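Local coordinates for protein DJ-1 homolog D (Arabidopsis thaliana, PDB 4OGG), which belongs to the DJ-1/PfpI family and carries two related alpha/beta domains of that family in tandem within a single chain, at residues 139-142 and 143-146; 91-94 and 95-99; 211-214 and 215-219; 60-63 and 64-67. All blocks are in the same frame, centred on the assembly; numbering follows the deposited sequence.

Interaction 1: residues 139-142 and 143-146; sequences ATVG and PSLV
Val141 O is gripped twice at the start of helix 142-147. Leu145 N reaches it over 3.1 Å in a fairly straight bond (163° at the hydrogen), the first full helical turn. Ser144 OG gives its proton to the same Val141 O at 2.8 Å, arriving from further off the carbonyl axis and tilted 16° out of its plane. The serine gets there by placing OG between its own backbone N and carbonyl carbon (chi1 69°), which folds the hydroxyl back over the preceding turn. The next bond of the helix runs from Val146 N to Gly142 O at 2.9 Å.

Pro143 has no N-H to give, and Ala139 O, the carbonyl one turn back, is taken instead by Gly142 N at 3.1 Å, which closes a tight turn just ahead of the helix. A water then ties loop to helix, donating to Thr140 O at 2.8 Å and accepting from Ser144 N at 3.0 Å.

The apolar part is small: Val141 CG1 meets Leu145 CG at 3.9 Å, with the two branched side chains crossing at a slant.

Thr140 OG1 hydrogen-bonds Glu285 of the second subunit, while Ala139, Thr140 and Pro143 pack on Leu289 of that subunit. Within the chain, Thr140 and Val141 touch His119, which directly follows a modified cysteine; Val141 and Ser144 also lie on Leu122 of helix 121-126, and Leu145 and Val146 rest on Trp152 of strand 151-152.

Interaction 2: residues 91-94 and 95-99; sequences PEYL and ALTAS
Three backbone bonds bring helix 90-94 to its end between Pro91 and Thr97. Ala95 N bonds to Pro91 O at 2.8 Å with ordinary helical spacing. The following two span only three residues: Leu96 N to Tyr93 O at 3.2 Å, and Thr97 N to Leu94 O at 3.0 Å. The last closes a type I beta turn from Leu94 to Thr97, so the chain tightens as it leaves the helix, and helix 98-110 starts at the next residue.

One polar side chain returns to this turn. Thr97 OG1 lies 3.1 Å from Tyr93 O, put there because the hydroxyl sits beside its own backbone N (chi1 -57°); whether its proton goes to that carbonyl is unsettled. Thr97 occupies the N-cap position of helix 98-110, yet its side chain makes no capping bond.

Carbon contacts with carbonyl oxygens complete the turn. Ala95 CB presses close to Pro91 O at 3.1 Å, and Leu96 CD2 approaches Glu92 O at 3.7 Å. On the helix itself, Leu94 CG sits over the centre of one face of the Tyr93 ring, 4.2 Å above its plane.

Two polar ends look to the second subunit: Glu92 hydrogen-bonds Tyr251 and His312 there, and Tyr93 OH pairs with Gln249 of that subunit as well as Asp11 N of its own chain. Leu96 packs on Ala333 of the second subunit. Within the chain, Pro91, Leu94 and Ala95 all rest on Ile123 of helix 121-126, and Ala95 also touches Ala126 of that helix.

Interaction 3: residues 211-214 and 215-219; sequences VKVP and FQSLQ
The Phe215 ring, one helical turn on from Val211, makes edge-to-face contacts with Phe200 and Phe259 and also packs on Val225 and Ala227 of strand 224-228. Its CG stands anti to the backbone N (chi1 -171°), which swings the ring off the helix and into that aromatic cluster. Helix 208-221 is the connecting helix of a beta-alpha-beta crossover between the parallel strands 197-201 and 224-228, in the alpha/beta fold of the DJ-1/PfpI family.

Pro214 interrupts the backbone bonding. Lacking an N-H, it leaves its place in the preceding turn without a bond, and the helix kinks there. Beyond the break bonding is regular: Gln216 N to Lys212 O at 2.9 Å is nearly straight (168°), and Leu218 N to Pro214 O measures 3.0 Å. Leu218 CG also leans against Pro214 O, at 3.3 Å.

Lys212 lies across Gln216 at a slant, its CE 3.6 Å from Gln216 CD. A bend at the second torsion (chi2 74°) carries the chain over the glutamine, and NZ goes on to a salt bridge with Glu174. Helix 15-27, from the first DJ-1/PfpI half of the chain, packs alongside: Tyr16 meets Lys212, Gln23 meets Val213 and Val20 meets Gln216. Phe372 of helix 369-380 touches Pro214.

Ser217 holds Val213 O doubly: its N lies 2.8 Å from that oxygen and its OG 2.7 Å away, the two donors arriving from opposite faces of the carbonyl plane.

Interaction 4: residues 60-63 and 64-67; sequences ESRG and HNFT
Arg62 NH2 reaches over the intervening turn to Asn65 OD1 at 2.8 Å. The oxygen lies at the edge of the guanidinium, near its plane, but the bond is weak, bent to 123° at the hydrogen. The guanidinium and amide planes stand 67° apart, so the two groups meet through a single N-H rather than flat against each other. A bend at the third torsion of the arginine (chi3 62°) brings its end round to the asparagine.

The backbone beneath is fixed from outside the pair. Gly63 bonds through its backbone to Thr47, Asn65 N donates to Asp244 OD2, and His64 O is held by Thr47 OG1.

The His64 ring is clamped at both nitrogens, ND1 by Asp15 and NE2 by Glu207. It stacks with Tyr209 and meets Trp366 edge-to-face, so this turn is fastened to residues of the second DJ-1/PfpI half of the chain.

Strands 59-62 and 66-67 both run antiparallel to strand 44-51; residues 63-65 thus form a break between two strands paired with the same neighbour, while Phe66 beyond them packs on helix 15-27.

Overall arrangement
The four contacts follow one another along the chain without touching. Interactions 1 and 2 lie on the same side of the chain's centre, 17 Å apart between centres, and both meet the second subunit and helix 121-126. Each has a partner next in sequence to a modified cysteine: interaction 1 touches His119 of its own chain, whereas Glu92 of interaction 2 bonds His312 of the second subunit. Interactions 3 and 4 belong to different DJ-1/PfpI halves of the chain, with centres 19 Å and nearest atoms about 8 Å apart. Each reaches into the other half, interaction 3 through Glu174 and helix 15-27, interaction 4 through Glu207 and Trp366, so both join the two halves.

Interaction 1: residues 139-142 and 143-146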
loop_
_atom_site.group_PDB
_atom_site.type_symbol
_atom_site.label_atom_id
_atom_site.label_comp_id
_atom_site.label_asym_id
_atom_site.label_seq_id
_atom_site.Cartn_x
_atom_site.Cartn_y
_atom_site.Cartn_z
ATOM N N ALA C 139 7.973 13.988 -21.802
ATOM C CA ALA C 139 8.742 13.427 -22.910
ATOM C C ALA C 139 8.077 12.295 -23.698
ATOM O O ALA C 139 8.193 12.241 -24.924
ATOM C CB ALA C 139 10.121 12.977 -22.409
ATOM N N THR C 140 7.374 11.403 -23.003
ATOM C CA THR C 140 6.722 10.264 -23.651
ATOM C C THR C 140 5.584 10.664 -24.586
ATOM O O THR C 140 5.114 9.851 -25.382
ATOM C CB THR C 140 6.154 9.279 -22.606
ATOM O OG1 THR C 140 5.074 9.900 -21.899
ATOM C CG2 THR C 140 7.232 8.870 -21.616
ATOM N N VAL C 141 5.140 11.913 -24.480
ATOM C CA VAL C 141 4.052 12.417 -25.309
ATOM C C VAL C 141 4.579 12.994 -26.628
ATOM O O VAL C 141 3.816 13.226 -27.569
ATOM C CB VAL C 141 3.252 13.502 -24.536
ATOM C CG1 VAL C 141 2.047 13.973 -25.351
ATOM C CG2 VAL C 141 2.802 12.944 -23.197
ATOM N N GLY C 142 5.893 13.201 -26.694
ATOM C CA GLY C 142 6.513 13.749 -27.889
ATOM C C GLY C 142 6.116 13.091 -29.201
ATOM O O GLY C 142 5.689 13.776 -30.131
ATOM N N PRO C 143 6.251 11.760 -29.319
ATOM C CA PRO C 143 5.886 11.071 -30.559
ATOM C C PRO C 143 4.474 11.375 -31.053
ATOM O O PRO C 143 4.277 11.641 -32.236
ATOM C CB PRO C 143 6.080 9.603 -30.199
ATOM C CG PRO C 143 7.255 9.662 -29.279
ATOM C CD PRO C 143 6.893 10.824 -28.377
ATOM N N SER C 144 3.492 11.340 -30.154
ATOM C CA SER C 144 2.115 11.615 -30.556
ATOM C C SER C 144 1.948 13.055 -31.031
ATOM O O SER C 144 1.244 13.315 -32.005
ATOM C CB SER C 144 1.146 11.342 -29.402
ATOM O OG SER C 144 1.301 12.288 -28.363
ATOM N N LEU C 145 2.595 13.992 -30.348
ATOM C CA LEU C 145 2.486 15.394 -30.738
ATOM C C LEU C 145 3.146 15.631 -32.094
ATOM O O LEU C 145 2.628 16.379 -32.925
ATOM C CB LEU C 145 3.111 16.294 -29.668
ATOM C CG LEU C 145 2.263 16.432 -28.396
ATOM C CD1 LEU C 145 3.013 17.221 -27.338
ATOM C CD2 LEU C 145 0.950 17.126 -28.740
ATOM N N VAL C 146 4.290 14.993 -32.312
ATOM C CA VAL C 146 4.993 15.129 -33.580
ATOM C C VAL C 146 4.096 14.561 -34.677
ATOM O O VAL C 146 3.960 15.148 -35.749
ATOM C CB VAL C 146 6.335 14.359 -33.549
ATOM C CG1 VAL C 146 6.933 14.284 -34.949
ATOM C CG2 VAL C 146 7.300 15.057 -32.601
HETATM O O HOH W 1 3.310 9.884 -27.481
#

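Interaction 2: residues 91-94 and 95-99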
loop_
_atom_site.group_PDB
_atom_site.type_symbol
_atom_site.label_atom_id
_atom_site.label_comp_id
_atom_site.label_asym_id
_atom_site.label_seq_id
_atom_site.Cartn_x
_atom_site.Cartn_y
_atom_site.Cartn_z
ATOM N N PRO C 91 -5.734 11.927 -18.946
ATOM C CA PRO C 91 -5.700 12.328 -20.357
ATOM C C PRO C 91 -5.843 11.215 -21.394
ATOM O O PRO C 91 -6.563 11.378 -22.380
ATOM C CB PRO C 91 -4.366 13.060 -20.471
ATOM C CG PRO C 91 -4.253 13.721 -19.125
ATOM C CD PRO C 91 -4.658 12.595 -18.190
ATOM N N GLU C 92 -5.179 10.081 -21.188
ATOM C CA GLU C 92 -5.271 9.028 -22.187
ATOM C C GLU C 92 -6.699 8.556 -22.433
ATOM O O GLU C 92 -7.045 8.236 -23.571
ATOM C CB GLU C 92 -4.370 7.836 -21.835
ATOM C CG GLU C 92 -4.789 7.012 -20.633
ATOM C CD GLU C 92 -4.004 5.710 -20.535
ATOM O OE1 GLU C 92 -4.200 4.961 -19.557
ATOM O OE2 GLU C 92 -3.194 5.429 -21.445
ATOM N N TYR C 93 -7.534 8.528 -21.395
ATOM C CA TYR C 93 -8.911 8.082 -21.605
ATOM C C TYR C 93 -9.821 9.262 -21.933
ATOM O O TYR C 93 -10.811 9.106 -22.650
ATOM C CB TYR C 93 -9.424 7.275 -20.395
ATOM C CG TYR C 93 -10.081 8.047 -19.267
ATOM C CD1 TYR C 93 -11.401 8.489 -19.373
ATOM C CD2 TYR C 93 -9.407 8.274 -18.067
ATOM C CE1 TYR C 93 -12.035 9.128 -18.309
ATOM C CE2 TYR C 93 -10.029 8.915 -16.997
ATOM C CZ TYR C 93 -11.347 9.337 -17.123
ATOM O OH TYR C 93 -11.977 9.949 -16.061
ATOM N N LEU C 94 -9.480 10.445 -21.426
ATOM C CA LEU C 94 -10.266 11.641 -21.724
ATOM C C LEU C 94 -10.123 11.974 -23.213
ATOM O O LEU C 94 -11.061 12.461 -23.844
ATOM C CB LEU C 94 -9.780 12.831 -20.886
ATOM C CG LEU C 94 -10.057 12.794 -19.381
ATOM C CD1 LEU C 94 -9.429 14.003 -18.703
ATOM C CD2 LEU C 94 -11.565 12.781 -19.142
ATOM N N ALA C 95 -8.938 11.709 -23.762
ATOM C CA ALA C 95 -8.645 11.979 -25.168
ATOM C C ALA C 95 -9.508 11.149 -26.113
ATOM O O ALA C 95 -9.657 11.493 -27.286
ATOM C CB ALA C 95 -7.163 11.716 -25.453
ATOM N N LEU C 96 -10.063 10.054 -25.599
ATOM C CA LEU C 96 -10.914 9.173 -26.394
ATOM C C LEU C 96 -12.392 9.409 -26.106
ATOM O O LEU C 96 -13.253 8.663 -26.576
ATOM C CB LEU C 96 -10.565 7.706 -26.121
ATOM C CG LEU C 96 -9.527 7.051 -27.038
ATOM C CD1 LEU C 96 -10.091 6.969 -28.451
ATOM C CD2 LEU C 96 -8.229 7.840 -27.026
ATOM N N THR C 97 -12.682 10.448 -25.334
ATOM C CA THR C 97 -14.056 10.790 -24.993
ATOM C C THR C 97 -14.514 11.906 -25.934
ATOM O O THR C 97 -13.999 13.024 -25.886
ATOM C CB THR C 97 -14.157 11.255 -23.526
ATOM O OG1 THR C 97 -13.650 10.227 -22.662
ATOM C CG2 THR C 97 -15.603 11.549 -23.156
ATOM N N ALA C 98 -15.473 11.584 -26.798
ATOM C CA ALA C 98 -15.996 12.528 -27.785
ATOM C C ALA C 98 -16.302 13.927 -27.254
ATOM O O ALA C 98 -15.852 14.926 -27.820
ATOM C CB ALA C 98 -17.249 11.945 -28.440
ATOM N N SER C 99 -17.075 13.998 -26.178
ATOM C CA SER C 99 -17.455 15.278 -25.586
ATOM C C SER C 99 -16.256 16.096 -25.118
ATOM O O SER C 99 -16.299 17.328 -25.114
ATOM C CB SER C 99 -18.404 15.044 -24.412
ATOM O OG SER C 99 -17.801 14.220 -23.427
#

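Interaction 3: residues 211-214 and 215-219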
loop_
_atom_site.group_PDB
_atom_site.type_symbol
_atom_site.label_atom_id
_atom_site.label_comp_id
_atom_site.label_asym_id
_atom_site.label_seq_id
_atom_site.Cartn_x
_atom_site.Cartn_y
_atom_site.Cartn_z
ATOM N N VAL C 211 2.555 21.694 1.529
ATOM C CA VAL C 211 3.889 22.197 1.251
ATOM C C VAL C 211 3.939 22.623 -0.219
ATOM O O VAL C 211 4.319 23.748 -0.533
ATOM C CB VAL C 211 4.999 21.137 1.513
ATOM C CG1 VAL C 211 4.724 19.862 0.728
ATOM C CG2 VAL C 211 6.364 21.715 1.124
ATOM N N LYS C 212 3.503 21.740 -1.112
ATOM C CA LYS C 212 3.566 22.015 -2.542
ATOM C C LYS C 212 2.711 23.164 -3.055
ATOM O O LYS C 212 3.189 23.990 -3.833
ATOM C CB LYS C 212 3.222 20.755 -3.342
ATOM C CG LYS C 212 3.799 20.755 -4.762
ATOM C CD LYS C 212 5.310 20.507 -4.740
ATOM C CE LYS C 212 5.865 20.259 -6.139
ATOM N NZ LYS C 212 7.321 19.922 -6.124
ATOM N N VAL C 213 1.453 23.223 -2.638
ATOM C CA VAL C 213 0.575 24.279 -3.126
ATOM C C VAL C 213 1.038 25.688 -2.764
ATOM O O VAL C 213 1.208 26.530 -3.648
ATOM C CB VAL C 213 -0.883 24.056 -2.666
ATOM C CG1 VAL C 213 -1.773 25.186 -3.176
ATOM C CG2 VAL C 213 -1.390 22.722 -3.209
ATOM N N PRO C 214 1.249 25.974 -1.468
ATOM C CA PRO C 214 1.697 27.335 -1.145
ATOM C C PRO C 214 3.071 27.625 -1.752
ATOM O O PRO C 214 3.325 28.723 -2.253
ATOM C CB PRO C 214 1.732 27.339 0.385
ATOM C CG PRO C 214 0.678 26.316 0.753
ATOM C CD PRO C 214 0.959 25.213 -0.239
ATOM N N PHE C 215 3.948 26.627 -1.715
ATOM C CA PHE C 215 5.302 26.772 -2.238
ATOM C C PHE C 215 5.295 27.170 -3.710
ATOM O O PHE C 215 5.909 28.166 -4.095
ATOM C CB PHE C 215 6.078 25.463 -2.041
ATOM C CG PHE C 215 7.547 25.565 -2.355
ATOM C CD1 PHE C 215 8.034 25.204 -3.608
ATOM C CD2 PHE C 215 8.445 26.019 -1.396
ATOM C CE1 PHE C 215 9.395 25.290 -3.902
ATOM C CE2 PHE C 215 9.811 26.111 -1.679
ATOM C CZ PHE C 215 10.285 25.746 -2.935
ATOM N N GLN C 216 4.581 26.411 -4.530
ATOM C CA GLN C 216 4.533 26.721 -5.949
ATOM C C GLN C 216 3.654 27.921 -6.281
ATOM O O GLN C 216 3.889 28.603 -7.277
ATOM C CB GLN C 216 4.100 25.486 -6.739
ATOM C CG GLN C 216 5.139 24.381 -6.651
ATOM C CD GLN C 216 4.991 23.342 -7.731
ATOM O OE1 GLN C 216 5.957 23.005 -8.418
ATOM N NE2 GLN C 216 3.788 22.818 -7.886
ATOM N N SER C 217 2.650 28.192 -5.452
ATOM C CA SER C 217 1.784 29.342 -5.696
ATOM C C SER C 217 2.621 30.615 -5.568
ATOM O O SER C 217 2.534 31.522 -6.401
ATOM C CB SER C 217 0.630 29.384 -4.687
ATOM O OG SER C 217 -0.310 28.349 -4.925
ATOM N N LEU C 218 3.440 30.675 -4.524
ATOM C CA LEU C 218 4.285 31.842 -4.296
ATOM C C LEU C 218 5.371 31.968 -5.362
ATOM O O LEU C 218 5.731 33.077 -5.759
ATOM C CB LEU C 218 4.903 31.778 -2.893
ATOM C CG LEU C 218 3.885 31.886 -1.754
ATOM C CD1 LEU C 218 4.552 31.583 -0.418
ATOM C CD2 LEU C 218 3.272 33.280 -1.751
ATOM N N GLN C 219 5.895 30.838 -5.828
ATOM C CA GLN C 219 6.914 30.868 -6.872
ATOM C C GLN C 219 6.291 31.341 -8.182
ATOM O O GLN C 219 6.955 31.980 -8.999
ATOM C CB GLN C 219 7.514 29.481 -7.099
ATOM C CG GLN C 219 8.431 28.985 -5.995
ATOM C CD GLN C 219 9.001 27.620 -6.312
ATOM O OE1 GLN C 219 8.260 26.688 -6.629
ATOM N NE2 GLN C 219 10.323 27.492 -6.230
#

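Interaction 4: residues 60-63 and 64-67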
loop_
_atom_site.group_PDB
_atom_site.type_symbol
_atom_site.label_atom_id
_atom_site.label_comp_id
_atom_site.label_asym_id
_atom_site.label_seq_id
_atom_site.Cartn_x
_atom_site.Cartn_y
_atom_site.Cartn_z
ATOM N N GLU C 60 3.739 5.118 -9.211
ATOM C CA GLU C 60 2.404 5.637 -8.921
ATOM C C GLU C 60 1.731 5.021 -7.699
ATOM O O GLU C 60 1.818 3.819 -7.461
ATOM C CB GLU C 60 1.461 5.462 -10.118
ATOM C CG GLU C 60 0.014 5.923 -9.813
ATOM C CD GLU C 60 -0.959 5.674 -10.954
ATOM O OE1 GLU C 60 -0.706 6.168 -12.071
ATOM O OE2 GLU C 60 -1.981 4.981 -10.735
ATOM N N SER C 61 1.058 5.873 -6.932
ATOM C CA SER C 61 0.286 5.455 -5.769
ATOM C C SER C 61 -0.919 6.394 -5.797
ATOM O O SER C 61 -0.957 7.321 -6.615
ATOM C CB SER C 61 1.088 5.611 -4.465
ATOM O OG SER C 61 1.424 6.958 -4.187
ATOM N N ARG C 62 -1.912 6.163 -4.947
ATOM C CA ARG C 62 -3.086 7.032 -4.955
ATOM C C ARG C 62 -2.904 8.310 -4.148
ATOM O O ARG C 62 -2.269 8.311 -3.097
ATOM C CB ARG C 62 -4.323 6.281 -4.448
ATOM C CG ARG C 62 -4.920 5.332 -5.469
ATOM C CD ARG C 62 -6.295 4.835 -5.061
ATOM N NE ARG C 62 -7.282 5.907 -4.929
ATOM C CZ ARG C 62 -8.594 5.695 -4.851
ATOM N NH1 ARG C 62 -9.066 4.455 -4.899
ATOM N NH2 ARG C 62 -9.434 6.713 -4.720
ATOM N N GLY C 63 -3.473 9.401 -4.655
ATOM C CA GLY C 63 -3.384 10.677 -3.967
ATOM C C GLY C 63 -4.696 11.007 -3.280
ATOM O O GLY C 63 -5.485 10.113 -2.978
ATOM N N HIS C 64 -4.936 12.288 -3.025
ATOM C CA HIS C 64 -6.180 12.694 -2.377
ATOM C C HIS C 64 -7.325 12.523 -3.367
ATOM O O HIS C 64 -7.141 12.704 -4.570
ATOM C CB HIS C 64 -6.177 14.183 -1.992
ATOM C CG HIS C 64 -5.003 14.627 -1.177
ATOM N ND1 HIS C 64 -3.748 14.818 -1.715
ATOM C CD2 HIS C 64 -4.918 15.006 0.120
ATOM C CE1 HIS C 64 -2.942 15.298 -0.785
ATOM N NE2 HIS C 64 -3.627 15.422 0.338
ATOM N N ASN C 65 -8.509 12.183 -2.876
ATOM C CA ASN C 65 -9.643 12.098 -3.781
ATOM C C ASN C 65 -9.959 13.565 -4.051
ATOM O O ASN C 65 -9.893 14.386 -3.135
ATOM C CB ASN C 65 -10.836 11.416 -3.117
ATOM C CG ASN C 65 -10.604 9.942 -2.890
ATOM O OD1 ASN C 65 -10.132 9.237 -3.781
ATOM N ND2 ASN C 65 -10.946 9.463 -1.698
ATOM N N PHE C 66 -10.270 13.899 -5.298
ATOM C CA PHE C 66 -10.575 15.279 -5.658
ATOM C C PHE C 66 -12.069 15.490 -5.885
ATOM O O PHE C 66 -12.678 14.804 -6.703
ATOM C CB PHE C 66 -9.822 15.679 -6.930
ATOM C CG PHE C 66 -9.900 17.145 -7.232
ATOM C CD1 PHE C 66 -9.003 18.035 -6.651
ATOM C CD2 PHE C 66 -10.904 17.646 -8.049
ATOM C CE1 PHE C 66 -9.107 19.407 -6.880
ATOM C CE2 PHE C 66 -11.019 19.018 -8.282
ATOM C CZ PHE C 66 -10.116 19.898 -7.695
ATOM N N THR C 67 -12.645 16.458 -5.178
ATOM C CA THR C 67 -14.070 16.750 -5.302
ATOM C C THR C 67 -14.341 17.826 -6.350
ATOM O O THR C 67 -13.842 18.946 -6.250
ATOM C CB THR C 67 -14.661 17.209 -3.954
ATOM O OG1 THR C 67 -14.376 16.231 -2.943
ATOM C CG2 THR C 67 -16.170 17.380 -4.072
#